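PDB 5O96: ribosomal RNA small subunit methyltransferase E from Legionella pneumophila, which probably methylates the N3 position of uridine 1498 in 16S rRNA of the assembled 30S subunit, using S-adenosylmethionine as methyl donor. Local coordinates for residues E74-S79 with R147-E152; H84-I89 with A193-P198; L170-H175 with R183-Q188. All blocks are in the same frame, centred on the assembly; numbering follows the deposited sequence.

Interaction 1. Residues E74-S79 with R147-E152; sequences EVNRES and RNQIPE
Glu78 and Arg147 carry the charged part of this contact, while Asn148 ND2 grips the Val75 carbonyl. The side chains of Glu78 and Arg147 cross at about a right angle. Glu78 OE1 lies 2.9 Å from Arg147 NH2 in a salt bridge. Glu78 OE2 takes a longer hydrogen bond of 3.2 Å from Arg147 NE on its syn lone pair. The two planes are 46° apart, so the pairing is twisted rather than flat. Arg147 reaches the acid because its chain bends at chi3 (61°). Its other amino group, NH1, is held by the carbonyls of Ala103 and Val107. Pro151 CD sits over one face of the guanidinium, toward its rim.

At the other end, Asn148 ND2 donates to Val75 O over 2.8 Å in a nearly straight bond (173°). The oxygen lies in the amide plane of Asn148, but the nitrogen stands above the carbonyl plane of Val75. Asn148 also bonds two charged neighbours, Glu52 through ND2 and Arg8 through OD1. Val75 CG1 lies over one face of the Arg77 guanidinium, toward its rim. Arg77 NH1 forms a salt bridge with Glu52 and bonds Gly146 O. A water accepts from Arg77 N and Asn148 N, the latter at 2.7 Å, and donates to Glu78 OE2. Gln149 crosses Glu78 at an oblique angle, its OE1 3.4 Å from Glu78 CG; that oxygen is bonded to Asn50 ND2.

The loop after strand 64-74, the last long strand of the N-terminal, PUA-containing part, meets the loop after helix 124-145 of the methyltransferase part. Glu52, Asn50 and Arg8 of the N-terminal part join in. Arg223 of the second subunit bonds Arg77 O. The contact is mainly polar, and Glu78 probably offsets the charge of the buried Arg147.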
loop_
_atom_site.group_PDB
_atom_site.type_symbol
_atom_site.label_atom_id
_atom_site.label_comp_id
_atom_site.label_asym_id
_atom_site.label_seq_id
_atom_site.Cartn_x
_atom_site.Cartn_y
_atom_site.Cartn_z
ATOM N N GLU A 74 9.477 3.352 28.338
ATOM C CA GLU A 74 8.513 2.346 27.906
ATOM C C GLU A 74 7.550 2.987 26.912
ATOM O O GLU A 74 6.762 3.868 27.273
ATOM C CB GLU A 74 7.771 1.771 29.108
ATOM C CG GLU A 74 7.288 0.363 28.888
ATOM C CD GLU A 74 6.897 -0.311 30.173
ATOM O OE1 GLU A 74 5.767 -0.841 30.246
ATOM O OE2 GLU A 74 7.725 -0.301 31.110
ATOM N N VAL A 75 7.611 2.542 25.663
ATOM C CA VAL A 75 6.885 3.148 24.553
ATOM C C VAL A 75 6.282 2.000 23.754
ATOM O O VAL A 75 7.018 1.190 23.173
ATOM C CB VAL A 75 7.804 4.012 23.669
ATOM C CG1 VAL A 75 7.082 4.499 22.416
ATOM C CG2 VAL A 75 8.391 5.182 24.461
ATOM N N ASN A 76 4.956 1.912 23.734
ATOM C CA ASN A 76 4.259 0.846 23.023
ATOM C C ASN A 76 3.443 1.440 21.893
ATOM O O ASN A 76 2.577 2.285 22.136
ATOM C CB ASN A 76 3.325 0.056 23.938
ATOM C CG ASN A 76 2.513 -0.955 23.165
ATOM O OD1 ASN A 76 2.908 -2.102 23.069
ATOM N ND2 ASN A 76 1.395 -0.525 22.577
ATOM N N ARG A 77 3.682 0.970 20.672
ATOM C CA ARG A 77 2.924 1.428 19.516
ATOM C C ARG A 77 2.142 0.294 18.861
ATOM O O ARG A 77 1.836 0.348 17.671
ATOM C CB ARG A 77 3.852 2.115 18.513
ATOM C CG ARG A 77 4.440 3.399 19.043
ATOM C CD ARG A 77 5.138 4.215 17.965
ATOM N NE ARG A 77 5.572 5.501 18.486
ATOM C CZ ARG A 77 6.760 5.736 19.035
ATOM N NH1 ARG A 77 7.657 4.764 19.119
ATOM N NH2 ARG A 77 7.055 6.956 19.502
ATOM N N GLU A 78 1.798 -0.727 19.636
ATOM C CA GLU A 78 1.023 -1.844 19.127
ATOM C C GLU A 78 -0.450 -1.479 19.018
ATOM O O GLU A 78 -0.964 -0.673 19.792
ATOM C CB GLU A 78 1.198 -3.060 20.036
ATOM C CG GLU A 78 2.626 -3.510 20.081
ATOM C CD GLU A 78 3.171 -3.720 18.671
ATOM O OE1 GLU A 78 2.605 -4.561 17.944
ATOM O OE2 GLU A 78 4.145 -3.041 18.285
ATOM N N SER A 79 -1.131 -2.056 18.009
ATOM C CA SER A 79 -2.575 -1.868 17.990
ATOM C C SER A 79 -3.243 -2.789 19.003
ATOM O O SER A 79 -2.851 -3.948 19.142
ATOM C CB SER A 79 -3.155 -2.167 16.620
ATOM O OG SER A 79 -4.579 -2.144 16.674
ATOM N N ARG A 147 7.388 0.765 15.839
ATOM C CA ARG A 147 6.978 -0.356 16.684
ATOM C C ARG A 147 8.171 -0.896 17.451
ATOM O O ARG A 147 9.249 -1.102 16.886
ATOM C CB ARG A 147 6.351 -1.479 15.868
ATOM C CG ARG A 147 5.047 -1.129 15.221
ATOM C CD ARG A 147 4.553 -2.260 14.361
ATOM N NE ARG A 147 4.320 -3.502 15.129
ATOM C CZ ARG A 147 3.741 -4.594 14.635
ATOM N NH1 ARG A 147 3.298 -4.604 13.388
ATOM N NH2 ARG A 147 3.573 -5.667 15.391
ATOM N N ASN A 148 7.979 -1.130 18.745
ATOM C CA ASN A 148 9.076 -1.569 19.589
ATOM C C ASN A 148 8.931 -3.035 19.969
ATOM O O ASN A 148 9.571 -3.510 20.914
ATOM C CB ASN A 148 9.178 -0.668 20.815
ATOM C CG ASN A 148 9.489 0.774 20.440
ATOM O OD1 ASN A 148 10.295 1.040 19.547
ATOM N ND2 ASN A 148 8.842 1.704 21.116
ATOM N N GLN A 149 8.112 -3.754 19.212
ATOM C CA GLN A 149 7.853 -5.178 19.329
ATOM C C GLN A 149 7.793 -5.727 17.910
ATOM O O GLN A 149 7.117 -5.142 17.058
ATOM C CB GLN A 149 6.530 -5.392 20.066
ATOM C CG GLN A 149 6.068 -6.803 20.254
ATOM C CD GLN A 149 4.712 -6.837 20.947
ATOM O OE1 GLN A 149 4.373 -5.931 21.707
ATOM N NE2 GLN A 149 3.928 -7.877 20.678
ATOM N N ILE A 150 8.518 -6.805 17.635
ATOM C CA ILE A 150 8.506 -7.398 16.295
ATOM C C ILE A 150 7.311 -8.336 16.144
ATOM O O ILE A 150 7.049 -9.141 17.046
ATOM C CB ILE A 150 9.813 -8.150 15.999
ATOM C CG1 ILE A 150 11.011 -7.267 16.317
ATOM C CG2 ILE A 150 9.852 -8.581 14.535
ATOM C CD1 ILE A 150 10.893 -5.895 15.719
ATOM N N PRO A 151 6.541 -8.245 15.058
ATOM C CA PRO A 151 5.470 -9.220 14.838
ATOM C C PRO A 151 6.058 -10.599 14.586
ATOM O O PRO A 151 7.170 -10.744 14.071
ATOM C CB PRO A 151 4.753 -8.707 13.580
ATOM C CG PRO A 151 5.433 -7.477 13.187
ATOM C CD PRO A 151 6.700 -7.325 13.922
ATOM N N GLU A 152 5.293 -11.620 14.949
ATOM C CA GLU A 152 5.725 -12.991 14.738
ATOM C C GLU A 152 5.575 -13.362 13.263
ATOM O O GLU A 152 4.529 -13.118 12.649
ATOM C CB GLU A 152 4.894 -13.924 15.609
ATOM C CG GLU A 152 5.466 -15.327 15.766
ATOM C CD GLU A 152 4.503 -16.256 16.493
ATOM O OE1 GLU A 152 3.534 -15.753 17.118
ATOM O OE2 GLU A 152 4.717 -17.479 16.430
HETATM O O HOH W 1 5.551 -1.210 19.909
#

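Interaction 2. Residues H84-I89 with A193-P198; sequences HLAQAI and ALIIGP. With SAM (S-adenosylmethionine), chain I.
His84 O receives the first of four backbone hydrogen bonds that join strands 82-88 and 191-196 in parallel register. Leu194 N donates to it over 3.0 Å. Ala86 then uses both its N and its O, bonding Leu194 O at 2.8 Å and Ile196 N at 3.0 Å. Ala88 N closes the series on Ile196 O at 2.9 Å. The CA atoms of Ala193 and Ile195 add CA-H...O contacts to His84 O and Ala86 O.

The apolar contacts divide between two faces. On one, Leu85 CD1 meets Ile196 CD1 at 3.6 Å. On the other, Ala86 CB touches Ile195 CG1. At the strand end, Ala88 CB packs on the Pro198 ring beyond the other strand, 3.6 Å from Pro198 CD.

Gln87 is the polar side chain here. Its chain bends at chi2 (76°) and lays the amide against Ile196. NE2 makes a weak hydrogen bond to Thr227 O, while OE1, 3.6 Å from Ile196 CB, is buried with no partner.

Gly197 and Pro198 bring their carbonyls to C5' of S-adenosylmethionine. The two strands are central in the six-stranded parallel sheet of the SPOUT domain. Helix 227-242 covers the Leu194 face, and helix 159-165 covers the Ile195 face.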
loop_
_atom_site.group_PDB
_atom_site.type_symbol
_atom_site.label_atom_id
_atom_site.label_comp_id
_atom_site.label_asym_id
_atom_site.label_seq_id
_atom_site.Cartn_x
_atom_site.Cartn_y
_atom_site.Cartn_z
ATOM N N HIS A 84 -3.944 -11.453 12.597
ATOM C CA HIS A 84 -3.078 -12.509 12.096
ATOM C C HIS A 84 -3.302 -12.576 10.590
ATOM O O HIS A 84 -4.362 -13.022 10.139
ATOM C CB HIS A 84 -3.386 -13.846 12.773
ATOM C CG HIS A 84 -2.470 -14.954 12.361
ATOM N ND1 HIS A 84 -2.612 -16.248 12.818
ATOM C CD2 HIS A 84 -1.402 -14.965 11.527
ATOM C CE1 HIS A 84 -1.657 -17.003 12.301
ATOM N NE2 HIS A 84 -0.912 -16.249 11.510
ATOM N N LEU A 85 -2.343 -12.049 9.819
ATOM C CA LEU A 85 -2.415 -12.089 8.363
ATOM C C LEU A 85 -1.966 -13.450 7.868
ATOM O O LEU A 85 -0.870 -13.915 8.195
ATOM C CB LEU A 85 -1.536 -11.003 7.739
ATOM C CG LEU A 85 -1.342 -10.947 6.207
ATOM C CD1 LEU A 85 -2.645 -10.704 5.457
ATOM C CD2 LEU A 85 -0.298 -9.864 5.806
ATOM N N ALA A 86 -2.799 -14.087 7.076
ATOM C CA ALA A 86 -2.369 -15.254 6.324
ATOM C C ALA A 86 -2.320 -14.830 4.858
ATOM O O ALA A 86 -3.367 -14.653 4.229
ATOM C CB ALA A 86 -3.299 -16.442 6.556
ATOM N N GLN A 87 -1.111 -14.654 4.324
ATOM C CA GLN A 87 -0.903 -14.063 3.008
ATOM C C GLN A 87 -0.445 -15.151 2.040
ATOM O O GLN A 87 0.602 -15.773 2.249
ATOM C CB GLN A 87 0.126 -12.927 3.089
ATOM C CG GLN A 87 0.381 -12.173 1.753
ATOM C CD GLN A 87 -0.734 -11.209 1.391
ATOM O OE1 GLN A 87 -1.510 -10.821 2.240
ATOM N NE2 GLN A 87 -0.820 -10.826 0.130
ATOM N N ALA A 88 -1.232 -15.395 0.996
ATOM C CA ALA A 88 -0.784 -16.270 -0.089
ATOM C C ALA A 88 0.586 -15.851 -0.588
ATOM O O ALA A 88 0.828 -14.668 -0.808
ATOM C CB ALA A 88 -1.777 -16.215 -1.241
ATOM N N ILE A 89 1.480 -16.824 -0.785
ATOM C CA ILE A 89 2.847 -16.509 -1.217
ATOM C C ILE A 89 2.862 -16.058 -2.679
ATOM O O ILE A 89 2.372 -16.753 -3.574
ATOM C CB ILE A 89 3.778 -17.708 -1.025
ATOM C CG1 ILE A 89 3.696 -18.197 0.422
ATOM C CG2 ILE A 89 5.201 -17.347 -1.488
ATOM C CD1 ILE A 89 4.688 -19.236 0.790
ATOM N N ALA A 193 -8.386 -13.143 12.273
ATOM C CA ALA A 193 -7.624 -13.875 11.276
ATOM C C ALA A 193 -8.081 -13.418 9.896
ATOM O O ALA A 193 -9.283 -13.390 9.619
ATOM C CB ALA A 193 -7.798 -15.384 11.440
ATOM N N LEU A 194 -7.124 -13.053 9.036
ATOM C CA LEU A 194 -7.410 -12.480 7.725
ATOM C C LEU A 194 -6.660 -13.255 6.657
ATOM O O LEU A 194 -5.418 -13.252 6.643
ATOM C CB LEU A 194 -7.007 -11.001 7.679
ATOM C CG LEU A 194 -7.122 -10.267 6.340
ATOM C CD1 LEU A 194 -8.570 -10.111 5.894
ATOM C CD2 LEU A 194 -6.458 -8.908 6.421
ATOM N N ILE A 195 -7.405 -13.899 5.756
ATOM C CA ILE A 195 -6.815 -14.624 4.631
ATOM C C ILE A 195 -6.883 -13.766 3.364
ATOM O O ILE A 195 -7.952 -13.246 2.994
ATOM C CB ILE A 195 -7.503 -15.984 4.427
ATOM C CG1 ILE A 195 -7.313 -16.871 5.658
ATOM C CG2 ILE A 195 -6.941 -16.699 3.193
ATOM C CD1 ILE A 195 -8.098 -18.207 5.558
ATOM N N ILE A 196 -5.732 -13.586 2.711
ATOM C CA ILE A 196 -5.661 -12.909 1.416
ATOM C C ILE A 196 -4.974 -13.844 0.440
ATOM O O ILE A 196 -3.896 -14.374 0.728
ATOM C CB ILE A 196 -4.946 -11.551 1.505
ATOM C CG1 ILE A 196 -5.872 -10.575 2.248
ATOM C CG2 ILE A 196 -4.638 -11.020 0.075
ATOM C CD1 ILE A 196 -5.204 -9.726 3.187
ATOM N N GLY A 197 -5.620 -14.073 -0.693
ATOM C CA GLY A 197 -5.223 -15.115 -1.595
ATOM C C GLY A 197 -4.347 -14.605 -2.703
ATOM O O GLY A 197 -4.032 -13.418 -2.789
ATOM N N PRO A 198 -3.923 -15.508 -3.563
ATOM C CA PRO A 198 -2.943 -15.176 -4.593
ATOM C C PRO A 198 -3.674 -14.543 -5.765
ATOM O O PRO A 198 -4.904 -14.477 -5.771
ATOM C CB PRO A 198 -2.365 -16.540 -4.967
ATOM C CG PRO A 198 -3.574 -17.439 -4.849
ATOM C CD PRO A 198 -4.360 -16.908 -3.651
HETATM N N SAM I . -5.600 -9.277 -8.375
HETATM C CA SAM I . -4.431 -9.570 -7.550
HETATM C C SAM I . -3.031 -9.559 -8.208
HETATM O O SAM I . -2.807 -9.038 -9.290
HETATM O OXT SAM I . -2.045 -10.057 -7.666
HETATM C CB SAM I . -4.665 -10.913 -6.937
HETATM C CG SAM I . -4.830 -11.174 -5.461
HETATM S SD SAM I . -6.509 -10.843 -5.029
HETATM C CE SAM I . -6.339 -9.743 -3.623
HETATM C "C5'" SAM I . -6.876 -12.417 -4.222
HETATM C "C4'" SAM I . -8.362 -12.663 -4.325
HETATM O "O4'" SAM I . -8.982 -11.691 -3.506
HETATM C "C3'" SAM I . -8.845 -12.357 -5.736
HETATM O "O3'" SAM I . -8.965 -13.480 -6.571
HETATM C "C2'" SAM I . -10.211 -11.763 -5.538
HETATM O "O2'" SAM I . -11.144 -12.798 -5.714
HETATM C "C1'" SAM I . -10.212 -11.308 -4.091
HETATM N N9 SAM I . -10.452 -9.860 -4.154
HETATM C C8 SAM I . -9.689 -8.878 -4.760
HETATM N N7 SAM I . -10.302 -7.689 -4.607
HETATM C C5 SAM I . -11.450 -7.902 -3.917
HETATM C C6 SAM I . -12.435 -7.045 -3.498
HETATM N N6 SAM I . -12.331 -5.765 -3.797
HETATM N N1 SAM I . -13.525 -7.549 -2.823
HETATM C C2 SAM I . -13.620 -8.895 -2.540
HETATM N N3 SAM I . -12.618 -9.761 -2.959
HETATM C C4 SAM I . -11.561 -9.257 -3.640
#

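Interaction 3. Residues L170-H175 with R183-Q188; sequences LKLILH and RDYPVQ. With SAM (S-adenosylmethionine), chain I.
Leu172 sets one methyl, CD2, over a face of the Tyr185 ring. This is a CH-pi contact: CD2 is 3.8 Å from the ring centroid and 16° off the ring normal. The methyl is offset toward the rim, 3.6 Å from Tyr185 CD2. The two side chains slide past each other in opposite directions. Tyr185 OH bonds Pro217 O, which holds the far end of the ring. Leu216 also packs on both residues, and Leu238 of helix 227-242 touches Leu172.

Leu170 is the other half of the packed part, and it too is buried. It points toward the loop, with CG anti to the backbone N (chi1 -176°). CD1 meets the Pro186 ring, 3.9 Å from Pro186 CD. CD2 lies 3.6 Å from Pro186 O and 3.9 Å from Val187 CG2. Val187 also touches Leu238 and Ala241 of helix 227-242.

The outer side of the loop is the loose one. There Pro186 is exposed. It is the centre of an inverse gamma turn, closed by a weak bond from Val187 N to Tyr185 O. The turn carries the chain past Leu170 toward strand 191-196.

At the far end of strand 170-174 the chain turns to the cofactor. Leu174 CD1 lies 3.4 Å from N3 of S-adenosylmethionine, against the adenine.

No hydrogen bond crosses between 170-175 and 183-188. The loop is held to the strand by apolar packing and one CH-pi contact. The directional polar tie of Tyr185 is made to Pro217 instead.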
loop_
_atom_site.group_PDB
_atom_site.type_symbol
_atom_site.label_atom_id
_atom_site.label_comp_id
_atom_site.label_asym_id
_atom_site.label_seq_id
_atom_site.Cartn_x
_atom_site.Cartn_y
_atom_site.Cartn_z
ATOM N N LEU A 170 -12.475 -13.197 15.323
ATOM C CA LEU A 170 -13.074 -12.877 14.039
ATOM C C LEU A 170 -12.219 -13.484 12.934
ATOM O O LEU A 170 -10.986 -13.441 12.994
ATOM C CB LEU A 170 -13.215 -11.371 13.852
ATOM C CG LEU A 170 -13.907 -10.877 12.582
ATOM C CD1 LEU A 170 -15.321 -11.400 12.539
ATOM C CD2 LEU A 170 -13.896 -9.360 12.501
ATOM N N LYS A 171 -12.870 -14.065 11.930
ATOM C CA LYS A 171 -12.148 -14.781 10.887
ATOM C C LYS A 171 -12.705 -14.381 9.537
ATOM O O LYS A 171 -13.860 -14.665 9.237
ATOM C CB LYS A 171 -12.242 -16.298 11.088
ATOM C CG LYS A 171 -11.379 -16.758 12.242
ATOM C CD LYS A 171 -11.401 -18.251 12.427
ATOM C CE LYS A 171 -12.730 -18.730 12.917
ATOM N NZ LYS A 171 -12.611 -20.062 13.597
ATOM N N LEU A 172 -11.868 -13.741 8.725
ATOM C CA LEU A 172 -12.291 -13.133 7.480
ATOM C C LEU A 172 -11.416 -13.617 6.325
ATOM O O LEU A 172 -10.197 -13.762 6.464
ATOM C CB LEU A 172 -12.224 -11.607 7.599
ATOM C CG LEU A 172 -13.132 -10.898 8.601
ATOM C CD1 LEU A 172 -12.847 -9.418 8.507
ATOM C CD2 LEU A 172 -14.613 -11.169 8.323
ATOM N N ILE A 173 -12.034 -13.846 5.176
ATOM C CA ILE A 173 -11.292 -14.112 3.950
ATOM C C ILE A 173 -11.700 -13.089 2.902
ATOM O O ILE A 173 -12.896 -12.853 2.680
ATOM C CB ILE A 173 -11.528 -15.542 3.435
ATOM C CG1 ILE A 173 -10.755 -15.784 2.135
ATOM C CG2 ILE A 173 -13.067 -15.876 3.326
ATOM C CD1 ILE A 173 -10.498 -17.261 1.873
ATOM N N LEU A 174 -10.710 -12.512 2.230
ATOM C CA LEU A 174 -10.973 -11.574 1.141
ATOM C C LEU A 174 -11.394 -12.374 -0.087
ATOM O O LEU A 174 -10.572 -13.059 -0.712
ATOM C CB LEU A 174 -9.750 -10.702 0.856
ATOM C CG LEU A 174 -9.937 -9.726 -0.290
ATOM C CD1 LEU A 174 -11.114 -8.796 -0.029
ATOM C CD2 LEU A 174 -8.679 -8.933 -0.490
ATOM N N HIS A 175 -12.682 -12.293 -0.425
ATOM C CA HIS A 175 -13.278 -13.072 -1.503
ATOM C C HIS A 175 -14.643 -12.491 -1.862
ATOM O O HIS A 175 -15.457 -12.204 -0.981
ATOM C CB HIS A 175 -13.411 -14.546 -1.107
ATOM C CG HIS A 175 -13.936 -15.422 -2.208
ATOM N ND1 HIS A 175 -13.170 -15.802 -3.296
ATOM C CD2 HIS A 175 -15.155 -15.985 -2.391
ATOM C CE1 HIS A 175 -13.895 -16.561 -4.094
ATOM N NE2 HIS A 175 -15.102 -16.687 -3.568
ATOM N N ARG A 183 -18.506 -3.076 7.620
ATOM C CA ARG A 183 -19.564 -2.636 8.518
ATOM C C ARG A 183 -20.470 -3.783 8.930
ATOM O O ARG A 183 -21.177 -3.667 9.930
ATOM C CB ARG A 183 -20.390 -1.521 7.861
ATOM C CG ARG A 183 -19.557 -0.268 7.458
ATOM C CD ARG A 183 -20.371 0.733 6.662
ATOM N NE ARG A 183 -19.651 1.983 6.460
ATOM C CZ ARG A 183 -19.644 3.012 7.317
ATOM N NH1 ARG A 183 -20.323 2.966 8.467
ATOM N NH2 ARG A 183 -18.940 4.091 7.024
ATOM N N ASP A 184 -20.462 -4.887 8.193
ATOM C CA ASP A 184 -21.317 -6.025 8.507
ATOM C C ASP A 184 -20.680 -6.999 9.502
ATOM O O ASP A 184 -21.295 -8.009 9.839
ATOM C CB ASP A 184 -21.686 -6.769 7.213
ATOM C CG ASP A 184 -22.721 -6.025 6.374
ATOM O OD1 ASP A 184 -23.675 -5.470 6.944
ATOM O OD2 ASP A 184 -22.585 -5.992 5.137
ATOM N N TYR A 185 -19.469 -6.740 9.984
ATOM C CA TYR A 185 -18.795 -7.688 10.855
ATOM C C TYR A 185 -18.427 -7.018 12.167
ATOM O O TYR A 185 -18.290 -5.794 12.231
ATOM C CB TYR A 185 -17.531 -8.264 10.197
ATOM C CG TYR A 185 -17.847 -9.122 8.992
ATOM C CD1 TYR A 185 -18.660 -10.247 9.123
ATOM C CD2 TYR A 185 -17.341 -8.820 7.733
ATOM C CE1 TYR A 185 -18.969 -11.037 8.039
ATOM C CE2 TYR A 185 -17.647 -9.616 6.612
ATOM C CZ TYR A 185 -18.456 -10.727 6.783
ATOM O OH TYR A 185 -18.789 -11.524 5.731
ATOM N N PRO A 186 -18.279 -7.774 13.228
ATOM C CA PRO A 186 -17.930 -7.115 14.486
ATOM C C PRO A 186 -16.416 -6.939 14.580
ATOM O O PRO A 186 -15.694 -7.732 15.180
ATOM C CB PRO A 186 -18.476 -8.086 15.529
ATOM C CG PRO A 186 -18.270 -9.444 14.903
ATOM C CD PRO A 186 -18.428 -9.235 13.393
ATOM N N VAL A 187 -15.907 -5.867 13.971
ATOM C CA VAL A 187 -14.465 -5.632 13.973
ATOM C C VAL A 187 -14.103 -4.889 15.255
ATOM O O VAL A 187 -14.468 -3.730 15.460
ATOM C CB VAL A 187 -13.992 -4.876 12.728
ATOM C CG1 VAL A 187 -12.446 -4.759 12.719
ATOM C CG2 VAL A 187 -14.455 -5.586 11.479
ATOM N N GLN A 188 -13.378 -5.568 16.121
ATOM C CA GLN A 188 -13.072 -5.085 17.454
ATOM C C GLN A 188 -12.107 -6.083 18.088
ATOM O O GLN A 188 -12.047 -7.234 17.660
ATOM C CB GLN A 188 -14.349 -4.941 18.307
ATOM C CG GLN A 188 -15.005 -6.273 18.628
ATOM C CD GLN A 188 -16.407 -6.137 19.219
ATOM O OE1 GLN A 188 -16.859 -5.043 19.559
ATOM N NE2 GLN A 188 -17.096 -7.265 19.349
HETATM N N SAM I . -5.600 -9.277 -8.375
HETATM C CA SAM I . -4.431 -9.570 -7.550
HETATM C C SAM I . -3.031 -9.559 -8.208
HETATM O O SAM I . -2.807 -9.038 -9.290
HETATM O OXT SAM I . -2.045 -10.057 -7.666
HETATM C CB SAM I . -4.665 -10.913 -6.937
HETATM C CG SAM I . -4.830 -11.174 -5.461
HETATM S SD SAM I . -6.509 -10.843 -5.029
HETATM C CE SAM I . -6.339 -9.743 -3.623
HETATM C "C5'" SAM I . -6.876 -12.417 -4.222
HETATM C "C4'" SAM I . -8.362 -12.663 -4.325
HETATM O "O4'" SAM I . -8.982 -11.691 -3.506
HETATM C "C3'" SAM I . -8.845 -12.357 -5.736
HETATM O "O3'" SAM I . -8.965 -13.480 -6.571
HETATM C "C2'" SAM I . -10.211 -11.763 -5.538
HETATM O "O2'" SAM I . -11.144 -12.798 -5.714
HETATM C "C1'" SAM I . -10.212 -11.308 -4.091
HETATM N N9 SAM I . -10.452 -9.860 -4.154
HETATM C C8 SAM I . -9.689 -8.878 -4.760
HETATM N N7 SAM I . -10.302 -7.689 -4.607
HETATM C C5 SAM I . -11.450 -7.902 -3.917
HETATM C C6 SAM I . -12.435 -7.045 -3.498
HETATM N N6 SAM I . -12.331 -5.765 -3.797
HETATM N N1 SAM I . -13.525 -7.549 -2.823
HETATM C C2 SAM I . -13.620 -8.895 -2.540
HETATM N N3 SAM I . -12.618 -9.761 -2.959
HETATM C C4 SAM I . -11.561 -9.257 -3.640
#

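How the interactions relate
Interactions 2 and 3 share one parallel sheet, with centres 13 Å apart. Strand 170-174 flanks strand 191-196 on the side away from strand 82-88. Ala193 N to Leu170 O (2.7 Å) and Leu172 N to Ala193 O (2.8 Å) probably bond the neighbours. Both contacts end at the same S-adenosylmethionine: 193-198 reaches its ribose C5', and 170-175 its adenine. Interaction 1 stands apart, its centre 21 Å from that of interaction 2 and 24 Å from that of interaction 3. It lies at the junction of the N-terminal, PUA-containing part and the methyltransferase part. It does not touch a cofactor; the Arg77 side chain is about 9 Å from a bound S-adenosylmethionine.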